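Local structure of protein (endonuclease) (Salmonella typhimurium, 1BYR) at residues A[50-63]-A[80-93]. The protein is an endonuclease of the phospholipase D-like (PLD) superfamily, built on a mixed beta sheet flanked by helices and modelled here as two subunits. Numbering follows the deposited sequence.
Sequences KKRGVDVKIVIDER and SGIPLRTDSNFPIQ
Leu84 bridges two isoleucines of the neighbouring parallel strand: its CD1 lies 3.7 Å from Ile58 CB and also touches Ile60 CG2. CG stands opposite the backbone N (chi1 167°), and a chi2 of 80° turns CD1 back toward strand 55-61. Ile82 CG2, against Ile58 CD1 (3.8 Å), and the methyl of Thr86, near Ile60 CG1, lengthen this apolar row, which helix 68-79 covers through Met74 and Ile77. The backbones are joined by Ile58 N to Pro83 O (3.0 Å), Arg85 N to Ile58 O, Ile60 N to Arg85 O, Asp87 N to Ile60 O and Glu62 N to Asp87 O. On the other face Val59 CG1 meets Arg85 CB, while the extended arginine runs on to Asp150 and the carbonyl of Trp145, whose ring it also meets in a cation-pi contact. Before the two strands begin, at the end of helix 40-51, the Lys50 chain and Ile82 run past each other in opposite directions, and a water links Lys50 NZ to Ser80 O. Beyond strand 84-87 the loop through Pro91 and Ile92 returns to Asp61, whose OD1 receives Gln93 N at 2.8 Å in an almost straight bond (177°), from above the carboxylate plane. NE2 of Gln93 donates within the amide plane to the anti lone pair of Asp87 OD2 (2.6 Å), which helps to orient the amide. Strand 55-61, helix 68-79 and strand 84-87 thus form a beta-alpha-beta crossover within the mixed sheet of the PLD-like fold.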
# COMPACT_ATOMS: atom_id res chain seq x y z
N LYS A 50 6.88 22.35 -5.80
CA LYS A 50 6.28 23.32 -6.71
C LYS A 50 7.18 24.56 -6.86
O LYS A 50 7.47 25.01 -7.96
CB LYS A 50 4.90 23.74 -6.18
CG LYS A 50 4.20 24.80 -7.01
CD LYS A 50 3.47 24.18 -8.19
CE LYS A 50 2.81 25.26 -9.05
NZ LYS A 50 3.45 26.58 -8.81
N LYS A 51 7.63 25.09 -5.73
CA LYS A 51 8.51 26.25 -5.71
C LYS A 51 9.79 25.98 -6.51
O LYS A 51 10.37 26.89 -7.09
CB LYS A 51 8.86 26.63 -4.27
CG LYS A 51 7.71 27.24 -3.51
CD LYS A 51 8.14 27.68 -2.11
CE LYS A 51 7.00 28.36 -1.35
NZ LYS A 51 7.12 28.23 0.14
N ARG A 52 10.21 24.73 -6.54
CA ARG A 52 11.39 24.33 -7.30
C ARG A 52 11.06 24.33 -8.79
O ARG A 52 11.95 24.18 -9.62
CB ARG A 52 11.83 22.91 -6.91
CG ARG A 52 12.78 22.82 -5.74
CD ARG A 52 13.64 21.57 -5.83
NE ARG A 52 12.89 20.34 -6.07
CZ ARG A 52 12.17 19.71 -5.14
NH1 ARG A 52 12.11 20.19 -3.90
NH2 ARG A 52 11.54 18.58 -5.44
N GLY A 53 9.78 24.48 -9.14
CA GLY A 53 9.39 24.45 -10.53
C GLY A 53 8.77 23.12 -10.95
O GLY A 53 8.33 22.96 -12.10
N VAL A 54 8.69 22.17 -10.03
CA VAL A 54 8.12 20.86 -10.35
C VAL A 54 6.63 20.92 -10.66
O VAL A 54 5.86 21.60 -9.97
CB VAL A 54 8.35 19.86 -9.21
CG1 VAL A 54 7.60 18.55 -9.49
CG2 VAL A 54 9.85 19.60 -9.03
N ASP A 55 6.22 20.20 -11.70
CA ASP A 55 4.83 20.14 -12.12
C ASP A 55 4.11 19.13 -11.22
O ASP A 55 4.18 17.91 -11.44
CB ASP A 55 4.76 19.71 -13.60
CG ASP A 55 3.34 19.45 -14.08
OD1 ASP A 55 2.38 19.72 -13.34
OD2 ASP A 55 3.19 18.95 -15.22
N VAL A 56 3.44 19.64 -10.19
CA VAL A 56 2.71 18.81 -9.22
C VAL A 56 1.19 18.82 -9.39
O VAL A 56 0.56 19.88 -9.44
CB VAL A 56 3.04 19.26 -7.76
CG1 VAL A 56 2.43 18.28 -6.75
CG2 VAL A 56 4.57 19.36 -7.56
N LYS A 57 0.59 17.63 -9.50
CA LYS A 57 -0.87 17.50 -9.61
C LYS A 57 -1.31 16.37 -8.67
O LYS A 57 -0.67 15.31 -8.60
CB LYS A 57 -1.28 17.22 -11.06
CG LYS A 57 -1.09 18.42 -11.98
CD LYS A 57 -1.78 18.21 -13.32
CE LYS A 57 -1.34 19.24 -14.35
NZ LYS A 57 -1.95 19.00 -15.70
N ILE A 58 -2.40 16.60 -7.94
CA ILE A 58 -2.88 15.64 -6.95
C ILE A 58 -4.37 15.32 -7.00
O ILE A 58 -5.20 16.22 -7.15
CB ILE A 58 -2.53 16.17 -5.54
CG1 ILE A 58 -1.09 16.66 -5.52
CG2 ILE A 58 -2.78 15.11 -4.48
CD1 ILE A 58 -0.69 17.36 -4.24
N VAL A 59 -4.72 14.04 -6.88
CA VAL A 59 -6.12 13.63 -6.83
C VAL A 59 -6.29 12.81 -5.57
O VAL A 59 -5.57 11.83 -5.36
CB VAL A 59 -6.54 12.75 -8.03
CG1 VAL A 59 -6.76 13.63 -9.24
CG2 VAL A 59 -5.50 11.69 -8.31
N ILE A 60 -7.22 13.22 -4.72
CA ILE A 60 -7.45 12.52 -3.47
C ILE A 60 -8.88 12.05 -3.30
O ILE A 60 -9.79 12.52 -3.99
CB ILE A 60 -7.08 13.43 -2.28
CG1 ILE A 60 -8.13 14.54 -2.12
CG2 ILE A 60 -5.72 14.05 -2.52
CD1 ILE A 60 -7.79 15.57 -1.02
N ASP A 61 -9.09 11.11 -2.39
CA ASP A 61 -10.41 10.59 -2.09
C ASP A 61 -11.25 11.71 -1.49
O ASP A 61 -10.78 12.44 -0.61
CB ASP A 61 -10.32 9.44 -1.08
CG ASP A 61 -11.67 8.88 -0.75
OD1 ASP A 61 -12.25 8.23 -1.63
OD2 ASP A 61 -12.13 9.10 0.39
N GLU A 62 -12.49 11.83 -1.94
CA GLU A 62 -13.38 12.89 -1.46
C GLU A 62 -14.01 12.65 -0.09
O GLU A 62 -13.86 13.47 0.82
CB GLU A 62 -14.48 13.15 -2.48
CG GLU A 62 -15.27 14.42 -2.21
CD GLU A 62 -16.23 14.74 -3.34
OE1 GLU A 62 -15.79 14.77 -4.51
OE2 GLU A 62 -17.42 14.97 -3.04
N ARG A 63 -14.73 11.54 0.06
CA ARG A 63 -15.40 11.25 1.33
C ARG A 63 -14.52 11.17 2.56
O ARG A 63 -14.96 11.52 3.66
CB ARG A 63 -16.20 9.96 1.22
CG ARG A 63 -17.24 9.94 0.12
CD ARG A 63 -18.05 8.66 0.24
NE ARG A 63 -18.02 8.15 1.61
CZ ARG A 63 -17.59 6.95 1.96
NH1 ARG A 63 -17.15 6.11 1.05
NH2 ARG A 63 -17.60 6.59 3.24
N SER A 80 -1.01 27.25 -2.96
CA SER A 80 0.31 27.23 -3.59
C SER A 80 0.28 27.08 -5.11
O SER A 80 1.31 27.03 -5.75
CB SER A 80 1.15 26.10 -3.01
OG SER A 80 1.35 26.29 -1.63
N GLY A 81 -0.91 26.99 -5.68
CA GLY A 81 -1.00 26.86 -7.13
C GLY A 81 -0.86 25.42 -7.60
O GLY A 81 -0.69 25.18 -8.80
N ILE A 82 -0.91 24.46 -6.69
CA ILE A 82 -0.81 23.05 -7.07
C ILE A 82 -2.19 22.54 -7.44
O ILE A 82 -3.10 22.53 -6.60
CB ILE A 82 -0.29 22.15 -5.91
CG1 ILE A 82 1.23 22.27 -5.78
CG2 ILE A 82 -0.66 20.68 -6.17
CD1 ILE A 82 1.76 21.82 -4.41
N PRO A 83 -2.37 22.12 -8.70
CA PRO A 83 -3.68 21.60 -9.12
C PRO A 83 -4.12 20.39 -8.28
O PRO A 83 -3.44 19.37 -8.20
CB PRO A 83 -3.46 21.24 -10.60
CG PRO A 83 -2.24 22.07 -11.01
CD PRO A 83 -1.38 22.10 -9.79
N LEU A 84 -5.28 20.52 -7.63
CA LEU A 84 -5.77 19.45 -6.77
C LEU A 84 -7.24 19.11 -7.01
O LEU A 84 -8.07 19.99 -7.24
CB LEU A 84 -5.55 19.85 -5.31
CG LEU A 84 -6.24 19.06 -4.20
CD1 LEU A 84 -5.45 17.78 -3.92
CD2 LEU A 84 -6.32 19.94 -2.95
N ARG A 85 -7.55 17.81 -6.98
CA ARG A 85 -8.92 17.34 -7.18
C ARG A 85 -9.35 16.28 -6.17
O ARG A 85 -8.54 15.48 -5.69
CB ARG A 85 -9.09 16.74 -8.59
CG ARG A 85 -8.98 17.72 -9.73
CD ARG A 85 -9.43 17.10 -11.06
NE ARG A 85 -9.59 18.13 -12.08
CZ ARG A 85 -9.70 17.88 -13.38
NH1 ARG A 85 -9.66 16.63 -13.84
NH2 ARG A 85 -9.83 18.89 -14.23
N THR A 86 -10.64 16.29 -5.85
CA THR A 86 -11.21 15.29 -4.97
C THR A 86 -11.96 14.33 -5.90
O THR A 86 -12.51 14.74 -6.92
CB THR A 86 -12.18 15.90 -3.94
OG1 THR A 86 -13.18 16.67 -4.61
CG2 THR A 86 -11.43 16.79 -2.99
N ASP A 87 -11.96 13.04 -5.57
CA ASP A 87 -12.62 12.03 -6.41
C ASP A 87 -13.56 11.21 -5.55
O ASP A 87 -13.15 10.64 -4.53
CB ASP A 87 -11.53 11.14 -7.04
CG ASP A 87 -12.10 9.97 -7.83
OD1 ASP A 87 -13.30 9.95 -8.14
OD2 ASP A 87 -11.31 9.05 -8.14
N SER A 88 -14.83 11.16 -5.95
CA SER A 88 -15.83 10.42 -5.20
C SER A 88 -16.47 9.32 -6.03
O SER A 88 -17.48 8.75 -5.64
CB SER A 88 -16.93 11.37 -4.72
OG SER A 88 -17.58 11.96 -5.84
N ASN A 89 -15.90 9.04 -7.19
CA ASN A 89 -16.46 8.02 -8.06
C ASN A 89 -16.24 6.59 -7.60
O ASN A 89 -16.73 5.65 -8.22
CB ASN A 89 -15.95 8.22 -9.49
CG ASN A 89 -16.66 9.37 -10.19
OD1 ASN A 89 -17.80 9.72 -9.84
ND2 ASN A 89 -16.01 9.96 -11.18
N PHE A 90 -15.51 6.44 -6.50
CA PHE A 90 -15.22 5.12 -5.94
C PHE A 90 -15.62 5.11 -4.46
O PHE A 90 -15.47 6.12 -3.77
CB PHE A 90 -13.72 4.81 -6.08
CG PHE A 90 -13.21 4.81 -7.51
CD1 PHE A 90 -12.72 5.99 -8.09
CD2 PHE A 90 -13.17 3.64 -8.25
CE1 PHE A 90 -12.22 5.99 -9.38
CE2 PHE A 90 -12.68 3.65 -9.55
CZ PHE A 90 -12.20 4.83 -10.11
N PRO A 91 -16.17 3.98 -3.97
CA PRO A 91 -16.51 4.03 -2.54
C PRO A 91 -15.31 4.61 -1.78
O PRO A 91 -15.48 5.40 -0.85
CB PRO A 91 -16.80 2.57 -2.19
CG PRO A 91 -17.34 2.01 -3.46
CD PRO A 91 -16.56 2.70 -4.58
N ILE A 92 -14.11 4.21 -2.18
CA ILE A 92 -12.87 4.73 -1.59
C ILE A 92 -11.74 4.78 -2.63
O ILE A 92 -11.44 3.76 -3.26
CB ILE A 92 -12.34 3.84 -0.41
CG1 ILE A 92 -13.41 3.64 0.66
CG2 ILE A 92 -11.11 4.52 0.23
CD1 ILE A 92 -12.87 2.97 1.90
N GLN A 93 -11.16 5.96 -2.87
CA GLN A 93 -10.01 6.07 -3.77
C GLN A 93 -8.91 5.80 -2.76
O GLN A 93 -8.37 6.72 -2.13
CB GLN A 93 -9.84 7.47 -4.35
CG GLN A 93 -9.07 7.48 -5.66
CD GLN A 93 -8.43 8.82 -5.98
OE1 GLN A 93 -7.41 9.18 -5.42
NE2 GLN A 93 -9.04 9.54 -6.89
O HOH W 1 3.54 28.37 -6.38
O HOH W 2 -14.09 7.32 0.89
O HOH W 3 -14.83 9.42 -1.87
O HOH W 4 -19.30 13.94 -5.15